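Local coordinates for protein 5-formyl-3-hydroxy-2-methylpyridine 4-carboxylate 5-dehydrogenase (Mesorhizobium japonicum MAFF 303099, PDB 4OM8) that oxidises a pyridine aldehyde intermediate of vitamin B6 breakdown with NAD(+), and can also reduce it with NADH to 4-pyridoxic acid, at residues 118-123 / 154-159; 135-140 / 186-191; 139-144 / 296-301. All coordinates share one frame; numbering follows the deposited sequence.

Interaction 1. Residues 118-123 / 154-159; sequences IPITKL and EKTAPQ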
loop_
_atom_site.group_PDB
_atom_site.type_symbol
_atom_site.label_atom_id
_atom_site.label_comp_id
_atom_site.label_asym_id
_atom_site.label_seq_id
_atom_site.Cartn_x
_atom_site.Cartn_y
_atom_site.Cartn_z
ATOM N N ILE A 118 18.066 14.114 -1.842
ATOM C CA ILE A 118 19.334 14.609 -2.352
ATOM C C ILE A 118 20.214 13.423 -2.734
ATOM O O ILE A 118 20.418 12.520 -1.929
ATOM C CB ILE A 118 20.031 15.495 -1.314
ATOM C CG1 ILE A 118 19.085 16.634 -0.897
ATOM C CG2 ILE A 118 21.346 16.036 -1.875
ATOM C CD1 ILE A 118 19.553 17.437 0.295
ATOM N N PRO A 119 20.736 13.410 -3.973
ATOM C CA PRO A 119 21.539 12.259 -4.395
ATOM C C PRO A 119 22.745 12.042 -3.499
ATOM O O PRO A 119 23.419 13.006 -3.110
ATOM C CB PRO A 119 21.990 12.628 -5.814
ATOM C CG PRO A 119 21.047 13.675 -6.264
ATOM C CD PRO A 119 20.580 14.408 -5.046
ATOM N N ILE A 120 23.006 10.787 -3.160
ATOM C CA ILE A 120 24.170 10.468 -2.338
ATOM C C ILE A 120 25.424 10.898 -3.091
ATOM O O ILE A 120 26.409 11.326 -2.495
ATOM C CB ILE A 120 24.223 8.960 -2.001
ATOM C CG1 ILE A 120 22.899 8.506 -1.358
ATOM C CG2 ILE A 120 25.383 8.652 -1.073
ATOM C CD1 ILE A 120 22.413 9.396 -0.208
ATOM N N THR A 121 25.359 10.819 -4.419
ATOM C CA THR A 121 26.479 11.229 -5.264
ATOM C C THR A 121 26.837 12.708 -5.071
ATOM O O THR A 121 28.027 13.082 -5.092
ATOM C CB THR A 121 26.151 10.956 -6.731
ATOM O OG1 THR A 121 26.007 9.544 -6.905
ATOM C CG2 THR A 121 27.250 11.476 -7.653
ATOM N N LYS A 122 25.824 13.544 -4.861
ATOM C CA LYS A 122 26.072 14.953 -4.573
ATOM C C LYS A 122 26.588 15.157 -3.156
ATOM O O LYS A 122 27.533 15.913 -2.930
ATOM C CB LYS A 122 24.806 15.778 -4.783
ATOM C CG LYS A 122 24.498 16.059 -6.234
ATOM C CD LYS A 122 23.341 17.031 -6.361
ATOM C CE LYS A 122 22.976 17.231 -7.826
ATOM N NZ LYS A 122 21.919 18.262 -7.993
ATOM N N LEU A 123 25.981 14.463 -2.201
ATOM C CA LEU A 123 26.358 14.632 -0.800
ATOM C C LEU A 123 27.818 14.271 -0.558
ATOM O O LEU A 123 28.518 14.974 0.175
ATOM C CB LEU A 123 25.453 13.788 0.095
ATOM C CG LEU A 123 23.995 14.265 0.135
ATOM C CD1 LEU A 123 23.163 13.341 1.019
ATOM C CD2 LEU A 123 23.932 15.705 0.638
ATOM N N GLU A 154 27.809 7.338 -6.402
ATOM C CA GLU A 154 28.741 6.895 -7.428
ATOM C C GLU A 154 30.107 6.497 -6.863
ATOM O O GLU A 154 30.755 5.591 -7.394
ATOM C CB GLU A 154 28.902 7.990 -8.481
ATOM C CG GLU A 154 29.750 7.587 -9.669
ATOM C CD GLU A 154 29.061 6.584 -10.574
ATOM O OE1 GLU A 154 27.830 6.401 -10.451
ATOM O OE2 GLU A 154 29.755 5.983 -11.422
ATOM N N LYS A 155 30.519 7.147 -5.780
ATOM C CA LYS A 155 31.838 6.906 -5.201
ATOM C C LYS A 155 31.798 6.008 -3.966
ATOM O O LYS A 155 32.835 5.706 -3.387
ATOM C CB LYS A 155 32.504 8.242 -4.830
ATOM C CG LYS A 155 32.828 9.156 -6.009
ATOM C CD LYS A 155 33.555 10.412 -5.511
ATOM C CE LYS A 155 33.908 11.358 -6.654
ATOM N NZ LYS A 155 34.727 10.690 -7.704
ATOM N N THR A 156 30.609 5.583 -3.551
ATOM C CA THR A 156 30.507 4.757 -2.348
ATOM C C THR A 156 31.118 3.371 -2.553
ATOM O O THR A 156 30.841 2.704 -3.549
ATOM C CB THR A 156 29.036 4.587 -1.902
ATOM O OG1 THR A 156 28.446 5.874 -1.674
ATOM C CG2 THR A 156 28.938 3.766 -0.637
ATOM N N ALA A 157 31.960 2.942 -1.615
ATOM C CA ALA A 157 32.544 1.607 -1.693
ATOM C C ALA A 157 31.475 0.554 -1.459
ATOM O O ALA A 157 30.626 0.712 -0.587
ATOM C CB ALA A 157 33.662 1.451 -0.677
ATOM N N PRO A 158 31.506 -0.527 -2.249
ATOM C CA PRO A 158 30.595 -1.647 -2.001
ATOM C C PRO A 158 30.689 -2.140 -0.555
ATOM O O PRO A 158 29.661 -2.503 0.014
ATOM C CB PRO A 158 31.079 -2.712 -2.990
ATOM C CG PRO A 158 31.599 -1.908 -4.133
ATOM C CD PRO A 158 32.264 -0.696 -3.502
ATOM N N GLN A 159 31.885 -2.121 0.029
ATOM C CA GLN A 159 32.074 -2.517 1.425
ATOM C C GLN A 159 31.259 -1.653 2.396
ATOM O O GLN A 159 30.783 -2.132 3.416
ATOM C CB GLN A 159 33.557 -2.443 1.797
ATOM C CG GLN A 159 34.436 -3.503 1.127
ATOM C CD GLN A 159 34.680 -3.239 -0.355
ATOM O OE1 GLN A 159 34.507 -2.117 -0.841
ATOM N NE2 GLN A 159 35.081 -4.281 -1.081
HETATM O O HOH W 1 25.261 7.251 -9.362
#
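Thr121 and Glu154 join two connecting regions of the Rossmann-type NAD-binding domain: the short helix 120-123, with Pro119 at its N-cap position, and the turn between strand 147-151 and helix 158-170. The two backbones come nearest at this pair, with Thr121 CA 5.3 Å from Glu154 CA.

The side chain of Thr121 can be followed outward from CB, which stands 4.0 Å from Glu154 N, behind the two branches that do the touching. The hydroxyl branch does the polar work. With OG1 beside the backbone N and anti to the carbonyl carbon (chi1 -64°), the oxygen faces the incoming turn and accepts the amide hydrogen of Glu154; Glu154 N to Thr121 OG1 is 2.9 Å and the N-H...O angle 156°, a fairly straight bond. The methyl branch, Thr121 CG2, rests against Glu154 CB at 3.9 Å, and Thr121 OG1 is 3.6 Å from Glu154 CB, so that the same methylene is touched by both arms of the fork. The two side chains run side by side in the same direction. A water that donates to Glu154 OE1 also donates weakly to Thr121 OG1, although this glutamate has a second deposited conformer and the bridge is therefore doubtful.

OG1 has a further partner in Asp181 OD2, while Asp181 OD1 takes the amide of Ile120; one carboxylate thus holds both the start of the helix and the hydroxyl that receives Glu154 N.

Further along, the contact is looser. Thr156 is buried, and its hydroxyl is bonded mainly to Met133 O, with Gly153 N and Gln124 NE2 also bonded to it. Toward the helix this oxygen meets carbon alone: Thr156 OG1 lies 4.2 Å from Ile120 CG2.

Interaction 2. Residues 135-140 / 186-191; sequences GMHWSN and VENRVL. With NAD (nicotinamide-adenine-dinucleotide), chain C.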
loop_
_atom_site.group_PDB
_atom_site.type_symbol
_atom_site.label_atom_id
_atom_site.label_comp_id
_atom_site.label_asym_id
_atom_site.label_seq_id
_atom_site.Cartn_x
_atom_site.Cartn_y
_atom_site.Cartn_z
ATOM N N GLY A 135 23.885 6.456 1.645
ATOM C CA GLY A 135 22.542 6.742 2.106
ATOM C C GLY A 135 22.036 5.649 3.024
ATOM O O GLY A 135 22.203 4.465 2.740
ATOM N N MET A 136 21.458 6.052 4.155
ATOM C CA MET A 136 20.782 5.137 5.066
ATOM C C MET A 136 19.432 5.776 5.346
ATOM O O MET A 136 19.300 6.622 6.233
ATOM C CB MET A 136 21.586 4.929 6.352
ATOM C CG MET A 136 21.013 3.901 7.302
ATOM S SD MET A 136 21.862 4.021 8.892
ATOM C CE MET A 136 21.341 2.483 9.664
ATOM N N HIS A 137 18.436 5.387 4.555
ATOM C CA HIS A 137 17.187 6.122 4.512
ATOM C C HIS A 137 16.111 5.400 5.312
ATOM O O HIS A 137 15.590 4.374 4.888
ATOM C CB HIS A 137 16.752 6.320 3.063
ATOM C CG HIS A 137 15.454 7.040 2.921
ATOM N ND1 HIS A 137 14.337 6.441 2.383
ATOM C CD2 HIS A 137 15.089 8.302 3.252
ATOM C CE1 HIS A 137 13.339 7.306 2.381
ATOM N NE2 HIS A 137 13.768 8.445 2.897
ATOM N N TRP A 138 15.825 5.942 6.488
ATOM C CA TRP A 138 14.808 5.417 7.379
ATOM C C TRP A 138 13.436 5.917 6.968
ATOM O O TRP A 138 13.315 6.782 6.099
ATOM C CB TRP A 138 15.098 5.842 8.814
ATOM C CG TRP A 138 16.397 5.345 9.391
ATOM C CD1 TRP A 138 17.671 5.637 8.962
ATOM C CD2 TRP A 138 16.541 4.507 10.536
ATOM N NE1 TRP A 138 18.598 5.010 9.772
ATOM C CE2 TRP A 138 17.927 4.307 10.742
ATOM C CE3 TRP A 138 15.630 3.894 11.408
ATOM C CZ2 TRP A 138 18.418 3.529 11.789
ATOM C CZ3 TRP A 138 16.120 3.110 12.442
ATOM C CH2 TRP A 138 17.503 2.938 12.626
ATOM N N SER A 139 12.399 5.370 7.594
ATOM C CA SER A 139 11.031 5.825 7.351
ATOM C C SER A 139 10.357 6.256 8.651
ATOM O O SER A 139 10.711 5.779 9.725
ATOM C CB SER A 139 10.208 4.721 6.672
ATOM O OG SER A 139 10.661 4.469 5.344
ATOM N N ASN A 140 9.391 7.167 8.552
ATOM C CA ASN A 140 8.717 7.687 9.739
ATOM C C ASN A 140 7.523 6.820 10.116
ATOM O O ASN A 140 6.690 6.545 9.263
ATOM C CB ASN A 140 8.266 9.123 9.480
ATOM C CG ASN A 140 7.651 9.772 10.702
ATOM O OD1 ASN A 140 8.117 9.585 11.825
ATOM N ND2 ASN A 140 6.614 10.572 10.480
ATOM N N VAL A 186 14.027 3.912 -3.897
ATOM C CA VAL A 186 12.936 3.027 -4.327
ATOM C C VAL A 186 11.616 3.369 -3.650
ATOM O O VAL A 186 10.595 3.562 -4.335
ATOM C CB VAL A 186 13.277 1.539 -4.075
ATOM C CG1 VAL A 186 12.040 0.650 -4.280
ATOM C CG2 VAL A 186 14.412 1.131 -5.014
ATOM N N GLU A 187 11.636 3.458 -2.321
ATOM C CA GLU A 187 10.405 3.633 -1.538
ATOM C C GLU A 187 9.613 4.851 -2.001
ATOM O O GLU A 187 8.427 4.754 -2.349
ATOM C CB GLU A 187 10.734 3.761 -0.047
ATOM C CG GLU A 187 9.532 3.981 0.826
ATOM C CD GLU A 187 9.936 4.413 2.219
ATOM O OE1 GLU A 187 10.745 5.355 2.332
ATOM O OE2 GLU A 187 9.457 3.809 3.199
ATOM N N ASN A 188 10.248 6.012 -2.015
ATOM C CA ASN A 188 9.479 7.200 -2.335
ATOM C C ASN A 188 9.164 7.293 -3.827
ATOM O O ASN A 188 8.209 7.966 -4.197
ATOM C CB ASN A 188 10.188 8.453 -1.825
ATOM C CG ASN A 188 9.865 8.706 -0.363
ATOM O OD1 ASN A 188 8.732 8.477 0.058
ATOM N ND2 ASN A 188 10.858 9.134 0.424
ATOM N N ARG A 189 9.908 6.587 -4.683
ATOM C CA ARG A 189 9.508 6.527 -6.092
ATOM C C ARG A 189 8.190 5.789 -6.243
ATOM O O ARG A 189 7.265 6.251 -6.925
ATOM C CB ARG A 189 10.568 5.839 -6.950
ATOM C CG ARG A 189 11.828 6.663 -7.125
ATOM C CD ARG A 189 12.759 6.047 -8.161
ATOM N NE ARG A 189 12.279 6.122 -9.533
ATOM C CZ ARG A 189 12.538 7.128 -10.361
ATOM N NH1 ARG A 189 13.274 8.158 -9.970
ATOM N NH2 ARG A 189 12.064 7.088 -11.602
ATOM N N VAL A 190 8.095 4.631 -5.602
ATOM C CA VAL A 190 6.875 3.861 -5.718
ATOM C C VAL A 190 5.729 4.610 -5.017
ATOM O O VAL A 190 4.607 4.668 -5.533
ATOM C CB VAL A 190 7.054 2.439 -5.156
ATOM C CG1 VAL A 190 5.745 1.668 -5.219
ATOM C CG2 VAL A 190 8.128 1.692 -5.947
ATOM N N LEU A 191 6.018 5.237 -3.879
ATOM C CA LEU A 191 4.991 6.016 -3.190
ATOM C C LEU A 191 4.502 7.187 -4.037
ATOM O O LEU A 191 3.295 7.428 -4.156
ATOM C CB LEU A 191 5.523 6.549 -1.856
ATOM C CG LEU A 191 4.533 7.434 -1.081
ATOM C CD1 LEU A 191 3.257 6.674 -0.700
ATOM C CD2 LEU A 191 5.198 8.047 0.150
HETATM P PA NAD C . 13.227 17.941 11.007
HETATM O O1A NAD C . 13.100 19.307 10.354
HETATM O O2A NAD C . 12.087 17.376 11.839
HETATM O O5B NAD C . 14.548 17.963 11.925
HETATM C C5B NAD C . 15.776 18.540 11.480
HETATM C C4B NAD C . 16.632 18.807 12.708
HETATM O O4B NAD C . 17.952 19.168 12.299
HETATM C C3B NAD C . 16.073 19.967 13.531
HETATM O O3B NAD C . 15.849 19.553 14.885
HETATM C C2B NAD C . 17.153 21.037 13.429
HETATM O O2B NAD C . 17.283 21.866 14.595
HETATM C C1B NAD C . 18.393 20.195 13.200
HETATM N N9A NAD C . 19.544 20.890 12.598
HETATM C C8A NAD C . 19.536 21.874 11.683
HETATM N N7A NAD C . 20.802 22.234 11.357
HETATM C C5A NAD C . 21.642 21.465 12.070
HETATM C C6A NAD C . 23.101 21.321 12.213
HETATM N N6A NAD C . 23.958 22.093 11.501
HETATM N N1A NAD C . 23.557 20.391 13.080
HETATM C C2A NAD C . 22.725 19.617 13.799
HETATM N N3A NAD C . 21.387 19.695 13.719
HETATM C C4A NAD C . 20.804 20.587 12.890
HETATM O O3 NAD C . 13.694 16.925 9.845
HETATM P PN NAD C . 13.347 15.357 9.739
HETATM O O1N NAD C . 11.922 15.188 9.246
HETATM O O2N NAD C . 13.777 14.602 10.976
HETATM O O5D NAD C . 14.309 14.913 8.537
HETATM C C5D NAD C . 15.737 14.952 8.658
HETATM C C4D NAD C . 16.323 14.313 7.404
HETATM O O4D NAD C . 15.753 13.015 7.275
HETATM C C3D NAD C . 15.951 15.063 6.135
HETATM O O3D NAD C . 17.012 14.858 5.199
HETATM C C2D NAD C . 14.719 14.339 5.626
HETATM O O2D NAD C . 14.597 14.415 4.202
HETATM C C1D NAD C . 15.009 12.910 6.054
HETATM N N1N NAD C . 13.820 12.071 6.269
HETATM C C2N NAD C . 12.652 12.568 6.725
HETATM C C3N NAD C . 11.564 11.716 6.930
HETATM C C7N NAD C . 10.221 12.210 7.400
HETATM O O7N NAD C . 10.106 13.216 8.084
HETATM N N7N NAD C . 9.154 11.509 7.017
HETATM C C4N NAD C . 11.695 10.357 6.669
HETATM C C5N NAD C . 12.914 9.874 6.215
HETATM C C6N NAD C . 13.967 10.760 6.033
HETATM O O HOH W 2 10.765 9.711 3.228
HETATM O O HOH W 3 10.893 7.350 4.303
#
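His137, Ser139, Glu187 and Asn188 meet where Rossmann strand 133-137 and the residues after it face the first turn of helix 187-203, beside the nicotinamide of NAD. Three of the four are buried.

One direct hydrogen bond spans the gap. Ser139 OG donates to Glu187 OE2 over a short 2.5 Å, entering on the syn lone pair, the side of the other oxygen. Glu187 gets there by standing extended, its CG anti to the backbone N (chi1 178°).

Two waters add indirect links. One donates to both Glu187 OE1 and Trp138 O; the other accepts from Asn188 ND2 and lies 3.3 Å from His137 NE2.

Non-bonded approaches surround the imidazole. Glu187 OE1 comes to the ring edge, near its plane, 3.2 Å from His137 CE1, with the carboxylate turned 88° from the ring. Asn188 ND2 approaches His137 CE1 obliquely at 3.7 Å. The nitrogens of the ring are engaged elsewhere: ND1 with Glu149 OE1 and NE2 with Ser116 OG. His137 with Glu149 is consistent with the His-Glu catalytic pair of 3-hydroxyacyl-CoA dehydrogenases, and His137 is inferred to matter for catalysis. Glu149 OE2 in turn receives the amides of Val186 and Glu187, which probably fixes the carboxylate that holds the histidine.

Replacing Glu187 by an alanine removes both carboxylate oxygens and would probably leave the Ser139 hydroxyl and the water at OE1 without their acceptor, opening a gap at the CE1 edge of the ring.

Contacts with the cofactor complete the site. Asn140 CB lies 3.5 Å from the carboxamide N7N of NAD. Two residues approach the same ring carbon of the nicotinamide, C5N: His137 NE2 at 3.7 Å and the carbonyl Trp138 O at 3.1 Å.

Interaction 3. Residues 139-144 / 296-301; sequences SNPPHI and RKLVAV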
loop_
_atom_site.group_PDB
_atom_site.type_symbol
_atom_site.label_atom_id
_atom_site.label_comp_id
_atom_site.label_asym_id
_atom_site.label_seq_id
_atom_site.Cartn_x
_atom_site.Cartn_y
_atom_site.Cartn_z
ATOM N N SER A 139 12.399 5.370 7.594
ATOM C CA SER A 139 11.031 5.825 7.351
ATOM C C SER A 139 10.357 6.256 8.651
ATOM O O SER A 139 10.711 5.779 9.725
ATOM C CB SER A 139 10.208 4.721 6.672
ATOM O OG SER A 139 10.661 4.469 5.344
ATOM N N ASN A 140 9.391 7.167 8.552
ATOM C CA ASN A 140 8.717 7.687 9.739
ATOM C C ASN A 140 7.523 6.820 10.116
ATOM O O ASN A 140 6.690 6.545 9.263
ATOM C CB ASN A 140 8.266 9.123 9.480
ATOM C CG ASN A 140 7.651 9.772 10.702
ATOM O OD1 ASN A 140 8.117 9.585 11.825
ATOM N ND2 ASN A 140 6.614 10.572 10.480
ATOM N N PRO A 141 7.438 6.374 11.384
ATOM C CA PRO A 141 8.345 6.592 12.518
ATOM C C PRO A 141 9.512 5.615 12.496
ATOM O O PRO A 141 9.324 4.426 12.267
ATOM C CB PRO A 141 7.439 6.354 13.750
ATOM C CG PRO A 141 6.016 6.287 13.190
ATOM C CD PRO A 141 6.194 5.717 11.819
ATOM N N PRO A 142 10.727 6.114 12.755
ATOM C CA PRO A 142 11.925 5.292 12.534
ATOM C C PRO A 142 12.081 4.116 13.501
ATOM O O PRO A 142 12.814 3.182 13.180
ATOM C CB PRO A 142 13.064 6.303 12.705
ATOM C CG PRO A 142 12.488 7.346 13.610
ATOM C CD PRO A 142 11.055 7.481 13.196
ATOM N N HIS A 143 11.424 4.162 14.651
ATOM C CA HIS A 143 11.491 3.051 15.591
ATOM C C HIS A 143 10.388 2.031 15.315
ATOM O O HIS A 143 10.352 0.971 15.938
ATOM C CB HIS A 143 11.412 3.559 17.037
ATOM C CG HIS A 143 10.255 4.466 17.307
ATOM N ND1 HIS A 143 10.026 5.623 16.592
ATOM C CD2 HIS A 143 9.277 4.408 18.245
ATOM C CE1 HIS A 143 8.946 6.223 17.060
ATOM N NE2 HIS A 143 8.474 5.507 18.065
ATOM N N ILE A 144 9.519 2.332 14.351
ATOM C CA ILE A 144 8.378 1.467 14.053
ATOM C C ILE A 144 8.456 0.836 12.654
ATOM O O ILE A 144 8.253 -0.367 12.510
ATOM C CB ILE A 144 7.052 2.235 14.200
ATOM C CG1 ILE A 144 6.867 2.680 15.659
ATOM C CG2 ILE A 144 5.869 1.368 13.779
ATOM C CD1 ILE A 144 5.564 3.440 15.918
ATOM N N ARG A 296 -0.809 3.312 17.494
ATOM C CA ARG A 296 -1.271 2.069 18.103
ATOM C C ARG A 296 -1.562 1.002 17.053
ATOM O O ARG A 296 -1.142 -0.146 17.187
ATOM C CB ARG A 296 -2.522 2.308 18.944
ATOM C CG ARG A 296 -2.979 1.054 19.673
ATOM C CD ARG A 296 -4.341 1.251 20.296
ATOM N NE ARG A 296 -5.391 1.364 19.292
ATOM C CZ ARG A 296 -5.848 0.349 18.568
ATOM N NH1 ARG A 296 -5.337 -0.866 18.731
ATOM N NH2 ARG A 296 -6.810 0.551 17.684
ATOM N N LYS A 297 -2.285 1.380 16.004
ATOM C CA LYS A 297 -2.548 0.457 14.900
ATOM C C LYS A 297 -1.270 -0.006 14.187
ATOM O O LYS A 297 -1.140 -1.185 13.858
ATOM C CB LYS A 297 -3.490 1.096 13.880
ATOM C CG LYS A 297 -4.937 1.206 14.333
ATOM C CD LYS A 297 -5.734 1.957 13.286
ATOM C CE LYS A 297 -7.196 2.054 13.617
ATOM N NZ LYS A 297 -7.828 2.975 12.627
ATOM N N LEU A 298 -0.335 0.917 13.938
ATOM C CA LEU A 298 0.926 0.526 13.304
ATOM C C LEU A 298 1.644 -0.538 14.116
ATOM O O LEU A 298 2.136 -1.530 13.561
ATOM C CB LEU A 298 1.843 1.737 13.107
ATOM C CG LEU A 298 1.454 2.688 11.969
ATOM C CD1 LEU A 298 2.309 3.941 12.038
ATOM C CD2 LEU A 298 1.592 2.011 10.600
ATOM N N VAL A 299 1.699 -0.353 15.432
ATOM C CA VAL A 299 2.378 -1.343 16.257
ATOM C C VAL A 299 1.659 -2.700 16.194
ATOM O O VAL A 299 2.302 -3.732 15.991
ATOM C CB VAL A 299 2.522 -0.853 17.716
ATOM C CG1 VAL A 299 2.923 -2.004 18.627
ATOM C CG2 VAL A 299 3.558 0.271 17.763
ATOM N N ALA A 300 0.331 -2.701 16.321
ATOM C CA ALA A 300 -0.413 -3.964 16.344
ATOM C C ALA A 300 -0.323 -4.695 15.000
ATOM O O ALA A 300 -0.162 -5.921 14.950
ATOM C CB ALA A 300 -1.861 -3.716 16.717
ATOM N N VAL A 301 -0.432 -3.936 13.916
ATOM C CA VAL A 301 -0.371 -4.514 12.580
ATOM C C VAL A 301 1.014 -5.100 12.311
ATOM O O VAL A 301 1.147 -6.196 11.771
ATOM C CB VAL A 301 -0.722 -3.457 11.510
ATOM C CG1 VAL A 301 -0.323 -3.942 10.112
ATOM C CG2 VAL A 301 -2.213 -3.122 11.577
#
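The loop between strands 133-137 and 147-151 of the Rossmann sheet packs on helix 284-305, the last helix of the chain, through Pro141 and Ile144 on one side and Leu298 and Val299 on the other. The cross-contacts are apolar and involve carbon alone.

Ile144 carries most of the contact and divides it between its two branches. With CG2 anti to the backbone N and CG1 beside that nitrogen (chi1 -63°), the methyl CG2 meets Leu298 CB at 4.1 Å, while the longer arm ends with CD1 4.2 Å from Val299 CG2. Ile144 crosses both helix side chains at about a right angle, and its two branches reach successive residues, Leu298 and Val299. Backbone proximity agrees, since Ile144 and Val299 form the nearest CA pair at 7.0 Å. Pro141 adds a second foothold: its ring carbon CD lies 4.3 Å from Leu298 CD1.

The shape of the loop is consistent with both residues facing the helix. A cis peptide precedes Pro141, and the chain then folds back in a type I beta turn closed by the bond from Ile144 N to Pro141 O, 3.0 Å long. The ring of His143 lies over the Ile144 side chain, with CG1 3.9 Å above the plane, offset toward the rim.

Neighbours from elsewhere in the fold join the cluster. Val51 of helix 35-54 touches Ile144 and Val299 alike, and Ile144 O is bonded to Arg302 NH1. From the second subunit, Tyr222 packs on Ile144 and bonds through its hydroxyl to Leu298 O.

Such a seam, in which a loop of the nucleotide-binding domain rests on a helix from the helical C-terminal half beside the dimer interface, belongs to the two-domain architecture of the 3-hydroxyacyl-CoA dehydrogenase family.

Along the chain the first segments come in the order 118-123, 135-140 and 139-144, the second 154-159, 186-191 and 296-301; interactions 2 and 3 share Ser139 and Asn140. Interaction 1 stays within the Rossmann domain, whereas the other two reach from it to helices 187-203 and 284-305. Centres lie 16 Å apart for interactions 1 and 2 and 15 Å for 2 and 3, but 29 Å for 1 and 3, which fall on opposite sides of the chain's centre. Interaction 2 thus lies between the other two, touched from interaction 1 where Ile120 CD1 packs 3.5 Å from Gly135 CA. Interactions 2 and 3 both touch the second subunit, placing the nicotinamide site close to the dimer interface.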